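Local coordinates for protein ATPase associated with various cellular activities, AAA_5 (Staphylothermus marinus, PDB 6N0S) that is the N-terminal EVE-like, PUA-related domain of McrB, probably serving nucleic-acid recognition in a restriction enzyme whose remaining part is thought to bind and hydrolyse ATP, at residues A[5-10]-A[162-167]; A[98-103]-A[115-120]. One frame throughout, in Å; residues are numbered along the deposited sequence.

From the N terminus the chain first runs through the extended loop 5-10, then enters strand 12-17 of the five-strand mixed sheet. Contact 1 closes the longer loop: it brings 5-10 against 162-167, the lead-in and first residues of edge strand 166-169, after 151 intervening residues that hold most of the domain. Contact 2 falls within that span and closes a short loop, folding helix 110-124 back on helix 92-105 across only 11 residues. The two loops therefore nest and do not cross. Their centres stand 24 Å apart on opposite sides of the chain's centre, one contact at the sheet edge, the other between the paired helices.

Contact 1 (A[5-10]-A[162-167]); sequences KILGFS and TGRYLV
L7 reaches across to R164 and V167 with its two methyl groups. Both lie on the arginine, but CD2 alone also reaches the buried strand residues behind it: L7 CD2 is 3.6 Å from L166 O and 4.0 Å from V167 CG1, so a leucine methyl packs against both a strand carbonyl and a valine branch. With CG anti to the backbone N (chi1 -177°), the L7 side chain extends into this corner. V167 is buried and its backbone pairs with V14 of strand 12-17, which makes the patch the margin of the mixed sheet of this PUA-like domain, where strand 166-169 forms one edge and the N-terminal loop lies against it. L7 also touches S40 and E41 of helix 39-52 and is thereby held between helix and strand.

The other side is nearer solvent, with R164 only partly buried beside a bound sulfate. There L7 CD1 sits over one face of the R164 guanidinium, 3.5 Å above its plane but displaced toward the rim, and approaches R164 NH2 at 3.7 Å. A bend at chi2 (-75°) in the arginine chain brings a face of the flat group under L7 CD1. No hydrogen bond links the two segments; the charge of R164 is answered by a salt bridge from NH1 to E41 OE2, while the sulfate makes a weak, long ion pair with the same nitrogen.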
ATOM      1  N   LYS A   5       2.886 -19.417   4.306  1.00 34.72           N
ATOM      2  CA  LYS A   5       1.862 -19.123   3.344  1.00 38.74           C
ATOM      3  C   LYS A   5       2.046 -17.709   2.819  1.00 35.84           C
ATOM      4  O   LYS A   5       2.526 -16.808   3.527  1.00 32.35           O
ATOM      5  CB  LYS A   5       0.468 -19.354   3.922  1.00 47.46           C
ATOM      6  CG  LYS A   5       0.161 -18.911   5.331  1.00 53.83           C
ATOM      7  CD  LYS A   5      -1.065 -19.725   5.817  1.00 45.96           C
ATOM      8  CE  LYS A   5      -1.891 -19.025   6.915  1.00 60.20           C
ATOM      9  NZ  LYS A   5      -2.860 -19.968   7.625  1.00 46.89           N
ATOM     10  N   ILE A   6       1.737 -17.555   1.534  1.00 30.71           N
ATOM     11  CA  ILE A   6       1.699 -16.267   0.862  1.00 32.51           C
ATOM     12  C   ILE A   6       0.299 -16.076   0.317  1.00 32.59           C
ATOM     13  O   ILE A   6      -0.330 -17.033  -0.149  1.00 37.40           O
ATOM     14  CB  ILE A   6       2.752 -16.203  -0.250  1.00 30.55           C
ATOM     15  CG1 ILE A   6       2.572 -17.375  -1.231  1.00 35.81           C
ATOM     16  CG2 ILE A   6       4.175 -16.309   0.370  1.00 37.79           C
ATOM     17  CD1 ILE A   6       3.444 -17.256  -2.466  1.00 36.38           C
ATOM     18  N   LEU A   7      -0.195 -14.850   0.395  1.00 33.18           N
ATOM     19  CA  LEU A   7      -1.503 -14.553  -0.157  1.00 34.26           C
ATOM     20  C   LEU A   7      -1.498 -14.753  -1.665  1.00 34.35           C
ATOM     21  O   LEU A   7      -2.468 -15.260  -2.238  1.00 34.67           O
ATOM     22  CB  LEU A   7      -1.922 -13.131   0.200  1.00 33.28           C
ATOM     23  CG  LEU A   7      -3.310 -12.748  -0.285  1.00 29.12           C
ATOM     24  CD1 LEU A   7      -4.324 -13.738   0.282  1.00 34.76           C
ATOM     25  CD2 LEU A   7      -3.662 -11.336   0.116  1.00 34.74           C
ATOM     26  N   GLY A   8      -0.406 -14.386  -2.317  1.00 37.32           N
ATOM     27  CA  GLY A   8      -0.292 -14.621  -3.742  1.00 33.62           C
ATOM     28  C   GLY A   8       1.128 -14.363  -4.185  1.00 34.50           C
ATOM     29  O   GLY A   8       2.020 -14.074  -3.376  1.00 31.27           O
ATOM     30  N   PHE A   9       1.299 -14.455  -5.495  1.00 31.31           N
ATOM     31  CA  PHE A   9       2.594 -14.375  -6.171  1.00 33.96           C
ATOM     32  C   PHE A   9       2.326 -13.617  -7.468  1.00 37.52           C
ATOM     33  O   PHE A   9       1.548 -14.086  -8.297  1.00 35.12           O
ATOM     34  CB  PHE A   9       3.176 -15.780  -6.442  1.00 36.69           C
ATOM     35  CG  PHE A   9       4.493 -15.752  -7.150  1.00 35.86           C
ATOM     36  CD1 PHE A   9       5.617 -15.279  -6.501  1.00 38.84           C
ATOM     37  CD2 PHE A   9       4.601 -16.148  -8.474  1.00 45.79           C
ATOM     38  CE1 PHE A   9       6.834 -15.219  -7.145  1.00 42.91           C
ATOM     39  CE2 PHE A   9       5.833 -16.092  -9.139  1.00 47.03           C
ATOM     40  CZ  PHE A   9       6.945 -15.628  -8.470  1.00 47.81           C
ATOM     41  N   SER A  10       2.860 -12.401  -7.613  1.00 36.89           N
ATOM     42  CA  SER A  10       2.460 -11.598  -8.761  1.00 33.19           C
ATOM     43  C   SER A  10       3.386 -10.410  -8.924  1.00 37.25           C
ATOM     44  O   SER A  10       3.973  -9.908  -7.956  1.00 35.13           O
ATOM     45  CB  SER A  10       1.017 -11.088  -8.635  1.00 32.47           C
ATOM     46  OG  SER A  10       0.620 -10.320  -9.769  1.00 32.84           O
ATOM     47  N   THR A 162     -11.453  -8.081   1.783  1.00 39.76           N
ATOM     48  CA  THR A 162     -11.907  -7.678   3.107  1.00 43.04           C
ATOM     49  C   THR A 162     -10.793  -7.861   4.125  1.00 43.45           C
ATOM     50  O   THR A 162     -10.186  -8.931   4.225  1.00 37.45           O
ATOM     51  CB  THR A 162     -13.144  -8.489   3.508  1.00 51.65           C
ATOM     52  OG1 THR A 162     -14.118  -8.419   2.457  1.00 60.20           O
ATOM     53  CG2 THR A 162     -13.764  -7.926   4.746  1.00 49.87           C
ATOM     54  N   GLY A 163     -10.501  -6.798   4.861  1.00 36.25           N
ATOM     55  CA  GLY A 163      -9.478  -6.835   5.891  1.00 36.71           C
ATOM     56  C   GLY A 163      -8.059  -6.922   5.396  1.00 38.54           C
ATOM     57  O   GLY A 163      -7.166  -7.281   6.174  1.00 41.52           O
ATOM     58  N   ARG A 164      -7.820  -6.669   4.117  1.00 34.56           N
ATOM     59  CA  ARG A 164      -6.485  -6.776   3.555  1.00 34.99           C
ATOM     60  C   ARG A 164      -5.855  -5.408   3.408  1.00 35.01           C
ATOM     61  O   ARG A 164      -6.544  -4.412   3.250  1.00 27.17           O
ATOM     62  CB  ARG A 164      -6.539  -7.436   2.178  1.00 40.37           C
ATOM     63  CG  ARG A 164      -7.174  -8.829   2.176  1.00 39.79           C
ATOM     64  CD  ARG A 164      -6.268  -9.839   2.734  1.00 38.05           C
ATOM     65  NE  ARG A 164      -6.840 -11.177   2.616  1.00 37.45           N
ATOM     66  CZ  ARG A 164      -6.227 -12.266   3.078  1.00 37.71           C
ATOM     67  NH1 ARG A 164      -5.034 -12.154   3.683  1.00 33.49           N
ATOM     68  NH2 ARG A 164      -6.806 -13.458   2.967  1.00 39.55           N
ATOM     69  N   TYR A 165      -4.525  -5.390   3.360  1.00 36.98           N
ATOM     70  CA  TYR A 165      -3.770  -4.191   3.034  1.00 39.47           C
ATOM     71  C   TYR A 165      -3.122  -4.282   1.659  1.00 35.28           C
ATOM     72  O   TYR A 165      -3.209  -3.341   0.874  1.00 31.78           O
ATOM     73  CB  TYR A 165      -2.698  -3.920   4.122  1.00 39.46           C
ATOM     74  CG  TYR A 165      -1.741  -2.778   3.785  1.00 34.67           C
ATOM     75  CD1 TYR A 165      -2.204  -1.532   3.401  1.00 34.64           C
ATOM     76  CD2 TYR A 165      -0.367  -2.968   3.844  1.00 35.45           C
ATOM     77  CE1 TYR A 165      -1.333  -0.520   3.087  1.00 33.35           C
ATOM     78  CE2 TYR A 165       0.504  -1.969   3.522  1.00 36.42           C
ATOM     79  CZ  TYR A 165       0.018  -0.744   3.149  1.00 37.70           C
ATOM     80  OH  TYR A 165       0.887   0.263   2.818  1.00 35.11           O
ATOM     81  N   LEU A 166      -2.480  -5.394   1.333  1.00 31.40           N
ATOM     82  CA  LEU A 166      -1.887  -5.611   0.017  1.00 32.24           C
ATOM     83  C   LEU A 166      -2.442  -6.886  -0.592  1.00 40.06           C
ATOM     84  O   LEU A 166      -2.408  -7.940   0.051  1.00 32.29           O
ATOM     85  CB  LEU A 166      -0.375  -5.716   0.114  1.00 33.25           C
ATOM     86  CG  LEU A 166       0.305  -4.484   0.671  1.00 36.31           C
ATOM     87  CD1 LEU A 166       1.757  -4.776   1.108  1.00 37.84           C
ATOM     88  CD2 LEU A 166       0.252  -3.416  -0.392  1.00 35.64           C
ATOM     89  N   VAL A 167      -2.969  -6.791  -1.814  1.00 35.28           N
ATOM     90  CA  VAL A 167      -3.490  -7.986  -2.473  1.00 28.70           C
ATOM     91  C   VAL A 167      -2.892  -8.127  -3.870  1.00 32.17           C
ATOM     92  O   VAL A 167      -2.662  -7.120  -4.561  1.00 30.43           O
ATOM     93  CB  VAL A 167      -5.029  -7.961  -2.540  1.00 33.55           C
ATOM     94  CG1 VAL A 167      -5.636  -8.040  -1.113  1.00 32.90           C
ATOM     95  CG2 VAL A 167      -5.505  -6.704  -3.255  1.00 36.43           C
TER

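Contact 2 (A[98-103]-A[115-120]); sequences VLRKIF and QYFIAI
F103 points the edge of its ring at the face of Y116, a T-shaped pair with centroids 5.4 Å apart and planes at 78°. The leading atom is F103 CE2, which comes to 3.6 Å from Y116 CE2. Y116 can present its face because its CG is anti to the backbone N, carrying the ring across the gap between the helices, where its hydroxyl is hydrogen-bonded to W32 NE1. A second aromatic contact, with the ring of H26, is also edge-to-face.

F117, the next residue along, works the other way: its own ring edge is what the first helix touches. F117 CZ meets L99 CB at 3.9 Å, close to the plane of the phenyl ring, and F117 CE1 approaches L99 CD1 at 4.1 Å. Further round the same rim, R100 NH2 lies near F117 CD2 at 3.9 Å, with the guanidinium plane turned 52° from the ring. NH2 meets the ring at its edge, so this is not a stacked cation-pi contact.

These side chains fill the gap of a helical hairpin, in which helix 92-105 is followed after four residues by helix 110-124. The segment axes run roughly antiparallel at 142° and come no closer than 12.0 Å, a wide spacing bridged by aromatic rings. With no hydrogen bond between the two segments, their packing is apolar and aromatic; the helix pair gains a salt bridge from R100 NH2 to D114 OD1, one residue before 115-120, while the Y116 hydroxyl ties the hairpin to W32 of strand 30-34.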
ATOM      1  N   VAL A  98      10.948   7.447  10.534  1.00 42.14           N
ATOM      2  CA  VAL A  98      11.354   7.311   9.134  1.00 36.51           C
ATOM      3  C   VAL A  98      10.274   7.849   8.205  1.00 38.46           C
ATOM      4  O   VAL A  98      10.560   8.544   7.221  1.00 37.91           O
ATOM      5  CB  VAL A  98      11.666   5.838   8.821  1.00 42.39           C
ATOM      6  CG1 VAL A  98      11.851   5.653   7.328  1.00 47.51           C
ATOM      7  CG2 VAL A  98      12.881   5.361   9.617  1.00 47.84           C
ATOM      8  N   LEU A  99       9.015   7.488   8.470  1.00 35.86           N
ATOM      9  CA  LEU A  99       7.918   7.975   7.626  1.00 34.18           C
ATOM     10  C   LEU A  99       7.750   9.484   7.737  1.00 34.89           C
ATOM     11  O   LEU A  99       7.482  10.159   6.731  1.00 35.56           O
ATOM     12  CB  LEU A  99       6.617   7.289   8.010  1.00 28.72           C
ATOM     13  CG  LEU A  99       6.599   5.764   7.792  1.00 32.44           C
ATOM     14  CD1 LEU A  99       5.362   5.116   8.457  1.00 35.15           C
ATOM     15  CD2 LEU A  99       6.622   5.511   6.317  1.00 34.65           C
ATOM     16  N   ARG A 100       7.858  10.035   8.947  1.00 39.13           N
ATOM     17  CA  ARG A 100       7.707  11.497   9.084  1.00 34.77           C
ATOM     18  C   ARG A 100       8.730  12.230   8.221  1.00 34.29           C
ATOM     19  O   ARG A 100       8.404  13.219   7.543  1.00 42.33           O
ATOM     20  CB  ARG A 100       7.847  11.910  10.556  1.00 38.80           C
ATOM     21  CG  ARG A 100       7.841  13.480  10.808  1.00 39.11           C
ATOM     22  CD  ARG A 100       7.763  13.839  12.318  1.00 36.21           C
ATOM     23  NE  ARG A 100       6.522  13.403  12.953  1.00 31.43           N
ATOM     24  CZ  ARG A 100       5.381  14.075  12.980  1.00 38.07           C
ATOM     25  NH1 ARG A 100       5.275  15.283  12.425  1.00 39.35           N
ATOM     26  NH2 ARG A 100       4.332  13.522  13.578  1.00 41.90           N
ATOM     27  N   LYS A 101       9.981  11.763   8.229  1.00 42.05           N
ATOM     28  CA  LYS A 101      10.990  12.364   7.367  1.00 40.85           C
ATOM     29  C   LYS A 101      10.612  12.229   5.903  1.00 42.33           C
ATOM     30  O   LYS A 101      10.693  13.197   5.137  1.00 43.44           O
ATOM     31  CB  LYS A 101      12.357  11.741   7.645  1.00 50.63           C
ATOM     32  CG  LYS A 101      13.429  12.129   6.640  1.00 57.59           C
ATOM     33  CD  LYS A 101      14.810  11.686   7.125  1.00 63.80           C
ATOM     34  CE  LYS A 101      15.816  11.611   5.989  1.00 68.28           C
ATOM     35  NZ  LYS A 101      15.782  12.836   5.127  1.00 75.39           N
ATOM     36  N   ILE A 102      10.186  11.041   5.479  1.00 47.44           N
ATOM     37  CA  ILE A 102       9.818  10.881   4.075  1.00 43.02           C
ATOM     38  C   ILE A 102       8.657  11.802   3.719  1.00 39.72           C
ATOM     39  O   ILE A 102       8.650  12.437   2.655  1.00 41.63           O
ATOM     40  CB  ILE A 102       9.493   9.409   3.766  1.00 39.56           C
ATOM     41  CG1 ILE A 102      10.756   8.572   3.849  1.00 45.11           C
ATOM     42  CG2 ILE A 102       8.932   9.294   2.378  1.00 44.82           C
ATOM     43  CD1 ILE A 102      10.520   7.071   4.007  1.00 45.63           C
ATOM     44  N   PHE A 103       7.634  11.869   4.576  1.00 37.13           N
ATOM     45  CA  PHE A 103       6.472  12.673   4.222  1.00 41.44           C
ATOM     46  C   PHE A 103       6.830  14.173   4.198  1.00 38.56           C
ATOM     47  O   PHE A 103       6.399  14.905   3.296  1.00 36.04           O
ATOM     48  CB  PHE A 103       5.312  12.376   5.194  1.00 41.52           C
ATOM     49  CG  PHE A 103       4.738  10.948   5.120  1.00 40.11           C
ATOM     50  CD1 PHE A 103       5.079  10.049   4.113  1.00 39.44           C
ATOM     51  CD2 PHE A 103       3.827  10.537   6.077  1.00 38.86           C
ATOM     52  CE1 PHE A 103       4.526   8.751   4.089  1.00 38.92           C
ATOM     53  CE2 PHE A 103       3.272   9.268   6.055  1.00 40.54           C
ATOM     54  CZ  PHE A 103       3.614   8.378   5.060  1.00 34.06           C
ATOM     55  N   GLN A 115      -1.653  14.165  12.400  1.00 36.27           N
ATOM     56  CA  GLN A 115      -2.996  13.603  12.316  1.00 36.40           C
ATOM     57  C   GLN A 115      -2.989  12.200  11.728  1.00 35.38           C
ATOM     58  O   GLN A 115      -3.822  11.383  12.107  1.00 34.57           O
ATOM     59  CB  GLN A 115      -3.897  14.492  11.477  1.00 39.69           C
ATOM     60  CG  GLN A 115      -4.259  15.828  12.159  1.00 40.56           C
ATOM     61  CD  GLN A 115      -4.545  16.944  11.178  1.00 46.10           C
ATOM     62  OE1 GLN A 115      -5.008  16.710  10.065  1.00 56.56           O
ATOM     63  NE2 GLN A 115      -4.260  18.175  11.587  1.00 50.56           N
ATOM     64  N   TYR A 116      -2.089  11.924  10.780  1.00 34.80           N
ATOM     65  CA  TYR A 116      -2.013  10.603  10.168  1.00 37.68           C
ATOM     66  C   TYR A 116      -1.702   9.555  11.220  1.00 34.00           C
ATOM     67  O   TYR A 116      -2.414   8.554  11.346  1.00 37.08           O
ATOM     68  CB  TYR A 116      -0.967  10.645   9.050  1.00 37.10           C
ATOM     69  CG  TYR A 116      -0.631   9.344   8.364  1.00 35.34           C
ATOM     70  CD1 TYR A 116      -1.455   8.792   7.387  1.00 38.50           C
ATOM     71  CD2 TYR A 116       0.538   8.693   8.669  1.00 36.85           C
ATOM     72  CE1 TYR A 116      -1.105   7.600   6.750  1.00 36.02           C
ATOM     73  CE2 TYR A 116       0.894   7.539   8.062  1.00 39.22           C
ATOM     74  CZ  TYR A 116       0.077   6.980   7.108  1.00 33.42           C
ATOM     75  OH  TYR A 116       0.527   5.813   6.560  1.00 44.01           O
ATOM     76  N   PHE A 117      -0.669   9.795  12.030  1.00 35.63           N
ATOM     77  CA  PHE A 117      -0.245   8.800  13.002  1.00 34.68           C
ATOM     78  C   PHE A 117      -1.282   8.589  14.095  1.00 38.66           C
ATOM     79  O   PHE A 117      -1.500   7.449  14.536  1.00 37.72           O
ATOM     80  CB  PHE A 117       1.106   9.205  13.586  1.00 32.88           C
ATOM     81  CG  PHE A 117       2.237   9.029  12.622  1.00 37.63           C
ATOM     82  CD1 PHE A 117       2.361   7.845  11.907  1.00 44.63           C
ATOM     83  CD2 PHE A 117       3.161  10.017  12.423  1.00 40.50           C
ATOM     84  CE1 PHE A 117       3.389   7.670  11.006  1.00 43.79           C
ATOM     85  CE2 PHE A 117       4.191   9.839  11.537  1.00 46.33           C
ATOM     86  CZ  PHE A 117       4.294   8.646  10.821  1.00 41.58           C
ATOM     87  N   ILE A 118      -1.949   9.659  14.526  1.00 38.63           N
ATOM     88  CA  ILE A 118      -3.011   9.539  15.525  1.00 42.50           C
ATOM     89  C   ILE A 118      -4.135   8.673  14.990  1.00 40.59           C
ATOM     90  O   ILE A 118      -4.710   7.851  15.717  1.00 35.77           O
ATOM     91  CB  ILE A 118      -3.534  10.934  15.935  1.00 35.57           C
ATOM     92  CG1 ILE A 118      -2.823  11.441  17.163  1.00 44.46           C
ATOM     93  CG2 ILE A 118      -4.997  10.915  16.315  1.00 48.77           C
ATOM     94  CD1 ILE A 118      -1.494  11.791  16.914  1.00 46.06           C
ATOM     95  N   ALA A 119      -4.480   8.854  13.717  1.00 39.95           N
ATOM     96  CA  ALA A 119      -5.537   8.044  13.117  1.00 41.75           C
ATOM     97  C   ALA A 119      -5.123   6.580  13.013  1.00 36.66           C
ATOM     98  O   ALA A 119      -5.886   5.683  13.381  1.00 37.25           O
ATOM     99  CB  ALA A 119      -5.888   8.607  11.741  1.00 44.47           C
ATOM    100  N   ILE A 120      -3.911   6.319  12.529  1.00 40.08           N
ATOM    101  CA  ILE A 120      -3.422   4.945  12.424  1.00 43.27           C
ATOM    102  C   ILE A 120      -3.368   4.291  13.799  1.00 43.37           C
ATOM    103  O   ILE A 120      -3.796   3.144  13.983  1.00 38.31           O
ATOM    104  CB  ILE A 120      -2.032   4.916  11.757  1.00 38.13           C
ATOM    105  CG1 ILE A 120      -2.084   5.427  10.312  1.00 45.12           C
ATOM    106  CG2 ILE A 120      -1.478   3.500  11.774  1.00 52.97           C
ATOM    107  CD1 ILE A 120      -3.145   4.788   9.449  1.00 55.40           C
TER